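Local atomic coordinates of adenylate isopentenyltransferase (Humulus lupulus, PDB entry 3A8T), a protein that transfers an isopentenyl group from dimethylallyl diphosphate to ATP, ADP or AMP, an early step in making plant cytokinins. Residues 49-54 with 178-183. Residues are numbered along the deposited sequence; the frame is centred on the assembly and turned at random.
Sequences TGTGKS and LWVDVS. With PO4 (phosphate ion), chain C.
Phosphate atom O3 is gripped twice by K53, whose backbone N lies 2.8 Å and whose NZ 2.9 Å away. The lysine chain, bent at chi2, chi3 and chi4, arches over this oxygen and brings its ammonium back to the anion, where NZ also bonds the carbonyls of G47 and A48. The other oxygens are shared out: G50 N reaches O2 at 2.9 Å, G52 N gives O4 a longer bond, and O1 takes both the amide and the hydroxyl of S54, OG at 2.9 Å. The amides of G50, G52, K53 and S54 thus line a nest at the start of helix 53-61, the Walker A P-loop of a known ATP site; the phosphate, probably from the crystallisation liquor, sits in it while the bound ATP lies about 8 Å from the K53 side chain.

Behind the nest, T51 CG2 lies 3.8 Å from CG2 of V182, just past the end of strand 174-181, the two side chains running alongside in opposite directions. With chi1 at 54°, T51 OG1 is directed to the carbonyl of A48, a hydrogen bond within the loop. V180 CG1 packs against T51 O at 3.1 Å, a tight van der Waals contact. This buried contact seats the P-loop on the end of strand 174-181, which lies in the parallel sheet between strands 41-46 and 296-300.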
ATOM      1  N   THR A  49       1.653  -3.250   4.788  1.00 23.52           N
ATOM      2  CA  THR A  49       2.198  -3.024   3.462  1.00 25.58           C
ATOM      3  C   THR A  49       2.822  -4.288   2.893  1.00 27.01           C
ATOM      4  O   THR A  49       3.593  -4.967   3.560  1.00 28.93           O
ATOM      5  CB  THR A  49       3.285  -1.949   3.525  1.00 27.28           C
ATOM      6  OG1 THR A  49       4.007  -1.898   2.284  1.00 29.03           O
ATOM      7  CG2 THR A  49       4.251  -2.243   4.686  1.00 29.71           C
ATOM      8  N   GLY A  50       2.474  -4.608   1.655  1.00 28.29           N
ATOM      9  CA  GLY A  50       3.027  -5.776   1.026  1.00 27.12           C
ATOM     10  C   GLY A  50       2.472  -7.111   1.466  1.00 29.17           C
ATOM     11  O   GLY A  50       3.073  -8.125   1.110  1.00 33.56           O
ATOM     12  N   THR A  51       1.358  -7.177   2.194  1.00 25.73           N
ATOM     13  CA  THR A  51       0.855  -8.491   2.560  1.00 22.22           C
ATOM     14  C   THR A  51      -0.013  -9.171   1.443  1.00 21.68           C
ATOM     15  O   THR A  51      -0.656 -10.167   1.682  1.00 19.28           O
ATOM     16  CB  THR A  51       0.031  -8.469   3.879  1.00 20.67           C
ATOM     17  OG1 THR A  51      -1.007  -7.503   3.763  1.00 17.68           O
ATOM     18  CG2 THR A  51       0.906  -8.202   5.092  1.00 15.19           C
ATOM     19  N   GLY A  52       0.001  -8.648   0.227  1.00 21.43           N
ATOM     20  CA  GLY A  52      -0.773  -9.279  -0.831  1.00 19.74           C
ATOM     21  C   GLY A  52      -2.244  -8.891  -0.889  1.00 21.21           C
ATOM     22  O   GLY A  52      -3.039  -9.651  -1.407  1.00 20.83           O
ATOM     23  N   LYS A  53      -2.607  -7.723  -0.348  1.00 20.78           N
ATOM     24  CA  LYS A  53      -3.978  -7.285  -0.387  1.00 21.59           C
ATOM     25  C   LYS A  53      -4.518  -7.017  -1.787  1.00 21.44           C
ATOM     26  O   LYS A  53      -5.634  -7.412  -2.115  1.00 21.53           O
ATOM     27  CB  LYS A  53      -4.150  -6.065   0.476  1.00 22.13           C
ATOM     28  CG  LYS A  53      -4.379  -6.422   1.929  1.00 24.60           C
ATOM     29  CD  LYS A  53      -3.693  -5.443   2.863  1.00 25.81           C
ATOM     30  CE  LYS A  53      -3.429  -4.039   2.254  1.00 24.41           C
ATOM     31  NZ  LYS A  53      -1.971  -3.755   2.522  1.00 21.41           N
ATOM     32  N   SER A  54      -3.759  -6.328  -2.613  1.00 21.96           N
ATOM     33  CA  SER A  54      -4.245  -6.082  -3.966  1.00 23.30           C
ATOM     34  C   SER A  54      -4.495  -7.391  -4.713  1.00 23.36           C
ATOM     35  O   SER A  54      -5.521  -7.577  -5.360  1.00 22.97           O
ATOM     36  CB  SER A  54      -3.227  -5.256  -4.709  1.00 25.65           C
ATOM     37  OG  SER A  54      -3.028  -4.062  -3.983  1.00 30.20           O
ATOM     38  N   LEU A 178     -11.271  -8.700   5.953  1.00 21.84           N
ATOM     39  CA  LEU A 178     -10.322  -9.786   5.771  1.00 21.46           C
ATOM     40  C   LEU A 178      -8.986  -9.139   6.137  1.00 23.26           C
ATOM     41  O   LEU A 178      -8.649  -8.073   5.610  1.00 24.19           O
ATOM     42  CB  LEU A 178     -10.259 -10.267   4.336  1.00 20.29           C
ATOM     43  CG  LEU A 178     -11.555 -10.841   3.771  1.00 22.40           C
ATOM     44  CD1 LEU A 178     -11.373 -11.326   2.341  1.00 19.23           C
ATOM     45  CD2 LEU A 178     -11.993 -11.966   4.672  1.00 22.77           C
ATOM     46  N   TRP A 179      -8.267  -9.761   7.056  1.00 22.11           N
ATOM     47  CA  TRP A 179      -6.975  -9.265   7.480  1.00 24.16           C
ATOM     48  C   TRP A 179      -5.922 -10.303   7.054  1.00 24.46           C
ATOM     49  O   TRP A 179      -5.935 -11.439   7.537  1.00 23.92           O
ATOM     50  CB  TRP A 179      -6.964  -9.036   9.006  1.00 24.82           C
ATOM     51  CG  TRP A 179      -5.613  -8.876   9.633  1.00 26.11           C
ATOM     52  CD1 TRP A 179      -4.513  -8.269   9.091  1.00 28.60           C
ATOM     53  CD2 TRP A 179      -5.230  -9.268  10.953  1.00 27.06           C
ATOM     54  NE1 TRP A 179      -3.472  -8.265   9.995  1.00 27.41           N
ATOM     55  CE2 TRP A 179      -3.887  -8.870  11.141  1.00 25.86           C
ATOM     56  CE3 TRP A 179      -5.890  -9.930  11.996  1.00 28.40           C
ATOM     57  CZ2 TRP A 179      -3.196  -9.107  12.324  1.00 30.41           C
ATOM     58  CZ3 TRP A 179      -5.197 -10.173  13.179  1.00 28.97           C
ATOM     59  CH2 TRP A 179      -3.866  -9.764  13.337  1.00 29.93           C
ATOM     60  N   VAL A 180      -5.047  -9.911   6.114  1.00 24.38           N
ATOM     61  CA  VAL A 180      -3.993 -10.796   5.633  1.00 24.50           C
ATOM     62  C   VAL A 180      -2.779 -10.583   6.514  1.00 24.78           C
ATOM     63  O   VAL A 180      -2.204  -9.515   6.546  1.00 26.07           O
ATOM     64  CB  VAL A 180      -3.627 -10.546   4.113  1.00 24.17           C
ATOM     65  CG1 VAL A 180      -2.623 -11.565   3.641  1.00 23.02           C
ATOM     66  CG2 VAL A 180      -4.872 -10.675   3.260  1.00 24.09           C
ATOM     67  N   ASP A 181      -2.413 -11.610   7.255  1.00 25.15           N
ATOM     68  CA  ASP A 181      -1.313 -11.503   8.172  1.00 25.60           C
ATOM     69  C   ASP A 181      -0.102 -12.343   7.721  1.00 24.52           C
ATOM     70  O   ASP A 181      -0.224 -13.395   7.085  1.00 20.49           O
ATOM     71  CB  ASP A 181      -1.854 -11.906   9.557  1.00 29.00           C
ATOM     72  CG  ASP A 181      -0.828 -11.766  10.691  1.00 32.48           C
ATOM     73  OD1 ASP A 181      -0.197 -10.679  10.873  1.00 35.14           O
ATOM     74  OD2 ASP A 181      -0.682 -12.760  11.429  1.00 33.05           O
ATOM     75  N   VAL A 182       1.077 -11.835   8.049  1.00 24.79           N
ATOM     76  CA  VAL A 182       2.324 -12.481   7.719  1.00 23.99           C
ATOM     77  C   VAL A 182       3.228 -12.378   8.951  1.00 26.92           C
ATOM     78  O   VAL A 182       3.242 -11.350   9.621  1.00 29.12           O
ATOM     79  CB  VAL A 182       2.973 -11.744   6.543  1.00 23.17           C
ATOM     80  CG1 VAL A 182       4.313 -12.344   6.195  1.00 19.47           C
ATOM     81  CG2 VAL A 182       2.041 -11.828   5.348  1.00 21.22           C
ATOM     82  N   SER A 183       3.960 -13.418   9.306  1.00 27.43           N
ATOM     83  CA  SER A 183       4.827 -13.248  10.444  1.00 29.84           C
ATOM     84  C   SER A 183       5.801 -12.086  10.182  1.00 30.60           C
ATOM     85  O   SER A 183       6.288 -11.931   9.078  1.00 29.94           O
ATOM     86  CB  SER A 183       5.578 -14.526  10.682  1.00 30.84           C
ATOM     87  OG  SER A 183       4.687 -15.427  11.317  1.00 36.82           O
TER
HETATM   88  P   PO4 C 900      -0.338  -4.921  -0.700  1.00 33.21           P
HETATM   89  O1  PO4 C 900      -1.380  -4.445  -1.657  1.00 29.63           O
HETATM   90  O2  PO4 C 900       0.484  -3.756  -0.256  1.00 33.60           O
HETATM   91  O3  PO4 C 900      -0.989  -5.557   0.478  1.00 28.62           O
HETATM   92  O4  PO4 C 900       0.529  -5.917  -1.369  1.00 30.79           O